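Local coordinates for protein carbohydrate kinase, pfkB family (Enterococcus faecalis, PDB 3KTN) that probably acts as a magnesium-dependent sugar kinase of the PfkB family, with 2-keto-3-deoxygluconate as its putative substrate, at residues L41-H46 against G279-A284; G307-T312 against K323-V328. All blocks are in the same frame, centred on the assembly; numbering follows the deposited sequence.

Interaction 1: L41-H46 against G279-A284; sequences LANLAH and GDAYAA
The methyl group of A284 sits between N43 and L44, and the two segments pack together around it. A284 CB is 3.7 Å from N43 CB and 3.8 Å from N43 CG, so the asparagine lies alongside the methyl with its stem. Its first torsion (chi1 -159°) turns CG away from the backbone N and carries the amide group over toward A281, whose side chain lies about 7 Å from the bound magnesium ion. L44 leaves its backbone across the line of contact, and its end bends nearer: CD2 comes within 3.3 Å of A284 O and 4.1 Å of A284 CB. With alanines at both contact positions of 279-284, the local axes approach to 9.0 Å at a crossing angle of -43°, and no hydrogen bond joins the two segments. The far flank of 41-46 is looser and partly exposed. There H46 folds back, its ND1 donating to A42 O at 3.0 Å from the opposite face of the carbonyl to H46 N, while NE2 bonds to E24 of the second subunit. On 279-284, D280, also partly exposed, turns its carboxylate away from the contact and is hydrogen-bonded to N39. G279 and D280 close the GAGD sequence that marks PfkB kinases and in relatives forms the anion hole at the N-terminus of this helix.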
loop_
_atom_site.group_PDB
_atom_site.type_symbol
_atom_site.label_atom_id
_atom_site.label_comp_id
_atom_site.label_asym_id
_atom_site.label_seq_id
_atom_site.Cartn_x
_atom_site.Cartn_y
_atom_site.Cartn_z
ATOM N N LEU A 41 -22.539 -19.253 2.129
ATOM C CA LEU A 41 -21.762 -20.484 2.055
ATOM C C LEU A 41 -20.370 -20.364 2.680
ATOM O O LEU A 41 -19.869 -21.324 3.283
ATOM C CB LEU A 41 -21.643 -20.943 0.600
ATOM C CG LEU A 41 -22.964 -21.230 -0.126
ATOM C CD1 LEU A 41 -22.660 -21.838 -1.489
ATOM C CD2 LEU A 41 -23.836 -22.169 0.710
ATOM N N ALA A 42 -19.750 -19.193 2.538
ATOM C CA ALA A 42 -18.418 -18.968 3.098
ATOM C C ALA A 42 -18.458 -19.123 4.613
ATOM O O ALA A 42 -17.613 -19.798 5.199
ATOM C CB ALA A 42 -17.910 -17.569 2.733
ATOM N N ASN A 43 -19.447 -18.500 5.247
ATOM C CA ASN A 43 -19.571 -18.583 6.696
ATOM C C ASN A 43 -19.883 -20.019 7.127
ATOM O O ASN A 43 -19.302 -20.524 8.087
ATOM C CB ASN A 43 -20.667 -17.642 7.200
ATOM C CG ASN A 43 -20.508 -17.308 8.669
ATOM O OD1 ASN A 43 -19.717 -17.939 9.380
ATOM N ND2 ASN A 43 -21.257 -16.318 9.138
ATOM N N LEU A 44 -20.806 -20.670 6.420
ATOM C CA LEU A 44 -21.171 -22.053 6.734
ATOM C C LEU A 44 -19.965 -22.990 6.547
ATOM O O LEU A 44 -19.789 -23.943 7.305
ATOM C CB LEU A 44 -22.345 -22.502 5.856
ATOM C CG LEU A 44 -23.684 -21.816 6.160
ATOM C CD1 LEU A 44 -24.744 -22.250 5.156
ATOM C CD2 LEU A 44 -24.118 -22.157 7.581
ATOM N N ALA A 45 -19.134 -22.718 5.542
ATOM C CA ALA A 45 -17.947 -23.544 5.321
ATOM C C ALA A 45 -16.995 -23.330 6.498
ATOM O O ALA A 45 -16.319 -24.259 6.943
ATOM C CB ALA A 45 -17.266 -23.165 4.003
ATOM N N HIS A 46 -16.945 -22.105 7.008
ATOM C CA HIS A 46 -16.089 -21.817 8.150
ATOM C C HIS A 46 -16.657 -22.461 9.408
ATOM O O HIS A 46 -15.949 -22.633 10.400
ATOM C CB HIS A 46 -15.929 -20.307 8.346
ATOM C CG HIS A 46 -14.805 -19.722 7.550
ATOM N ND1 HIS A 46 -14.798 -19.712 6.172
ATOM C CD2 HIS A 46 -13.618 -19.197 7.936
ATOM C CE1 HIS A 46 -13.653 -19.211 5.743
ATOM N NE2 HIS A 46 -12.920 -18.894 6.796
ATOM N N GLY A 279 -26.253 -9.317 7.077
ATOM C CA GLY A 279 -27.496 -10.052 7.184
ATOM C C GLY A 279 -27.281 -11.510 6.834
ATOM O O GLY A 279 -27.994 -12.386 7.328
ATOM N N ASP A 280 -26.289 -11.786 5.991
ATOM C CA ASP A 280 -26.018 -13.165 5.608
ATOM C C ASP A 280 -25.309 -13.941 6.712
ATOM O O ASP A 280 -25.332 -15.175 6.721
ATOM C CB ASP A 280 -25.208 -13.213 4.314
ATOM C CG ASP A 280 -25.884 -12.466 3.182
ATOM O OD1 ASP A 280 -27.106 -12.652 3.013
ATOM O OD2 ASP A 280 -25.205 -11.698 2.460
ATOM N N ALA A 281 -24.677 -13.227 7.643
ATOM C CA ALA A 281 -23.995 -13.887 8.759
ATOM C C ALA A 281 -25.065 -14.356 9.752
ATOM O O ALA A 281 -24.922 -15.400 10.383
ATOM C CB ALA A 281 -23.026 -12.926 9.439
ATOM N N TYR A 282 -26.135 -13.576 9.890
ATOM C CA TYR A 282 -27.224 -13.959 10.788
ATOM C C TYR A 282 -27.863 -15.238 10.238
ATOM O O TYR A 282 -28.068 -16.212 10.969
ATOM C CB TYR A 282 -28.286 -12.860 10.868
ATOM C CG TYR A 282 -29.423 -13.209 11.809
ATOM C CD1 TYR A 282 -29.229 -13.207 13.189
ATOM C CD2 TYR A 282 -30.684 -13.571 11.318
ATOM C CE1 TYR A 282 -30.251 -13.553 14.067
ATOM C CE2 TYR A 282 -31.726 -13.926 12.190
ATOM C CZ TYR A 282 -31.497 -13.913 13.564
ATOM O OH TYR A 282 -32.491 -14.262 14.442
ATOM N N ALA A 283 -28.163 -15.231 8.942
ATOM C CA ALA A 283 -28.767 -16.388 8.293
ATOM C C ALA A 283 -27.879 -17.619 8.433
ATOM O O ALA A 283 -28.370 -18.723 8.692
ATOM C CB ALA A 283 -29.023 -16.091 6.829
ATOM N N ALA A 284 -26.573 -17.435 8.269
ATOM C CA ALA A 284 -25.639 -18.552 8.391
ATOM C C ALA A 284 -25.708 -19.137 9.790
ATOM O O ALA A 284 -25.608 -20.350 9.971
ATOM C CB ALA A 284 -24.214 -18.095 8.088
#

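Interaction 2: G307-T312 against K323-V328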
loop_
_atom_site.group_PDB
_atom_site.type_symbol
_atom_site.label_atom_id
_atom_site.label_comp_id
_atom_site.label_asym_id
_atom_site.label_seq_id
_atom_site.Cartn_x
_atom_site.Cartn_y
_atom_site.Cartn_z
ATOM N N GLY A 307 -24.063 -12.177 13.843
ATOM C CA GLY A 307 -24.438 -10.990 13.095
ATOM C C GLY A 307 -23.698 -9.754 13.575
ATOM O O GLY A 307 -23.288 -8.917 12.767
ATOM N N VAL A 308 -23.535 -9.630 14.889
ATOM C CA VAL A 308 -22.820 -8.494 15.470
ATOM C C VAL A 308 -21.349 -8.569 15.056
ATOM O O VAL A 308 -20.733 -7.549 14.731
ATOM C CB VAL A 308 -22.906 -8.505 17.017
ATOM C CG1 VAL A 308 -22.052 -7.373 17.609
ATOM C CG2 VAL A 308 -24.360 -8.342 17.453
ATOM N N LEU A 309 -20.799 -9.783 15.072
ATOM C CA LEU A 309 -19.408 -10.011 14.691
ATOM C C LEU A 309 -19.142 -9.613 13.244
ATOM O O LEU A 309 -18.096 -9.055 12.939
ATOM C CB LEU A 309 -19.036 -11.483 14.881
ATOM C CG LEU A 309 -18.777 -11.958 16.313
ATOM C CD1 LEU A 309 -18.699 -13.473 16.329
ATOM C CD2 LEU A 309 -17.480 -11.344 16.839
ATOM N N ALA A 310 -20.094 -9.896 12.358
ATOM C CA ALA A 310 -19.941 -9.567 10.946
ATOM C C ALA A 310 -19.780 -8.068 10.734
ATOM O O ALA A 310 -19.131 -7.642 9.772
ATOM C CB ALA A 310 -21.133 -10.079 10.146
ATOM N N HIS A 311 -20.371 -7.270 11.622
ATOM C CA HIS A 311 -20.265 -5.814 11.518
ATOM C C HIS A 311 -18.869 -5.310 11.891
ATOM O O HIS A 311 -18.514 -4.178 11.576
ATOM C CB HIS A 311 -21.296 -5.118 12.419
ATOM C CG HIS A 311 -22.709 -5.232 11.935
ATOM N ND1 HIS A 311 -23.410 -6.422 11.942
ATOM C CD2 HIS A 311 -23.563 -4.300 11.445
ATOM C CE1 HIS A 311 -24.629 -6.215 11.481
ATOM N NE2 HIS A 311 -24.749 -4.936 11.171
ATOM N N THR A 312 -18.080 -6.147 12.561
ATOM C CA THR A 312 -16.732 -5.759 12.959
ATOM C C THR A 312 -15.694 -6.280 11.965
ATOM O O THR A 312 -14.490 -6.031 12.118
ATOM C CB THR A 312 -16.361 -6.345 14.312
ATOM O OG1 THR A 312 -16.089 -7.741 14.146
ATOM C CG2 THR A 312 -17.503 -6.161 15.311
ATOM N N LYS A 323 -16.232 -21.754 17.368
ATOM C CA LYS A 323 -15.492 -21.486 18.597
ATOM C C LYS A 323 -15.392 -19.996 18.906
ATOM O O LYS A 323 -15.490 -19.583 20.065
ATOM C CB LYS A 323 -14.089 -22.094 18.515
ATOM C CG LYS A 323 -14.100 -23.618 18.529
ATOM C CD LYS A 323 -12.698 -24.197 18.616
ATOM C CE LYS A 323 -12.738 -25.715 18.752
ATOM N NZ LYS A 323 -11.367 -26.293 18.836
ATOM N N GLN A 324 -15.201 -19.190 17.866
ATOM C CA GLN A 324 -15.088 -17.748 18.036
ATOM C C GLN A 324 -16.390 -17.164 18.575
ATOM O O GLN A 324 -16.384 -16.369 19.514
ATOM C CB GLN A 324 -14.720 -17.095 16.699
ATOM C CG GLN A 324 -14.784 -15.573 16.685
ATOM C CD GLN A 324 -14.461 -14.996 15.311
ATOM O OE1 GLN A 324 -14.940 -15.492 14.287
ATOM N NE2 GLN A 324 -13.654 -13.940 15.284
ATOM N N VAL A 325 -17.507 -17.563 17.976
ATOM C CA VAL A 325 -18.820 -17.084 18.403
ATOM C C VAL A 325 -19.078 -17.500 19.851
ATOM O O VAL A 325 -19.513 -16.691 20.670
ATOM C CB VAL A 325 -19.946 -17.662 17.508
ATOM C CG1 VAL A 325 -21.297 -17.143 17.970
ATOM C CG2 VAL A 325 -19.697 -17.293 16.048
ATOM N N ASN A 326 -18.808 -18.767 20.158
ATOM C CA ASN A 326 -19.007 -19.293 21.507
ATOM C C ASN A 326 -18.092 -18.598 22.508
ATOM O O ASN A 326 -18.459 -18.423 23.664
ATOM C CB ASN A 326 -18.756 -20.806 21.532
ATOM C CG ASN A 326 -19.897 -21.598 20.913
ATOM O OD1 ASN A 326 -19.734 -22.765 20.556
ATOM N ND2 ASN A 326 -21.061 -20.969 20.797
ATOM N N HIS A 327 -16.897 -18.209 22.068
ATOM C CA HIS A 327 -15.973 -17.524 22.965
ATOM C C HIS A 327 -16.547 -16.157 23.327
ATOM O O HIS A 327 -16.431 -15.702 24.463
ATOM C CB HIS A 327 -14.598 -17.374 22.312
ATOM C CG HIS A 327 -13.624 -16.580 23.129
ATOM N ND1 HIS A 327 -13.642 -15.200 23.174
ATOM C CD2 HIS A 327 -12.632 -16.973 23.961
ATOM C CE1 HIS A 327 -12.701 -14.778 24.001
ATOM N NE2 HIS A 327 -12.074 -15.834 24.492
ATOM N N VAL A 328 -17.184 -15.500 22.367
ATOM C CA VAL A 328 -17.776 -14.198 22.649
ATOM C C VAL A 328 -18.918 -14.370 23.657
ATOM O O VAL A 328 -19.063 -13.574 24.583
ATOM C CB VAL A 328 -18.311 -13.537 21.360
ATOM C CG1 VAL A 328 -19.048 -12.252 21.697
ATOM C CG2 VAL A 328 -17.155 -13.245 20.418
#
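The imidazole of H311 is used by its edge: ND1 donates to G307 O at 2.6 Å, with the oxygen in the ring plane, and NE2 is bonded to R243, so both ring nitrogens are fixed. L270, R275 and A278 pack around this side chain, while the ring of H327, on the other segment, meets that of H331 at about 50°. No ring enters the contact between the segments, which is aliphatic and centred on L309. Its chi1 of -77° sets CG opposite the carbonyl carbon and sends the forked end across to 323-328. CD1 reaches V325 CG2 at 4.0 Å, and CD2 passes V328 CG2 at 4.1 Å, the two side chains running in opposite directions. The stem of Q324 adds only a long contact. Behind L309, its carbonyl oxygen is gripped twice by T312, from N at 2.9 Å and from OG1 at 2.7 Å, the hydroxyl lying on a lone pair. I98 of the second subunit also packs on L309, and R99 of that subunit bonds to T312 O. The pairing is plain apolar packing of helix 322-330 on helix 296-310, two of the C-terminal helices of the ribokinase-like fold.

How the interactions relate
Both contacts are buried, yet interaction 1 lies nearer the middle, its centre about 7 Å from the centre of the chain, against about 17 Å for interaction 2. Helices 278-291 and 296-310 are consecutive and link the two contacts: A281 CB touches A310 CB at 3.5 Å. Interaction 1 joins an N-terminal helix to a C-terminal one across 232 intervening residues, whereas interaction 2 is local, with ten residues between its segments. Alanines on 279-284 let the backbones come close in interaction 1, where an asparagine and a leucine pack on them; leucine and valine side chains bridge the greater backbone separation in interaction 2. The second subunit touches both regions, at H46 and around L309.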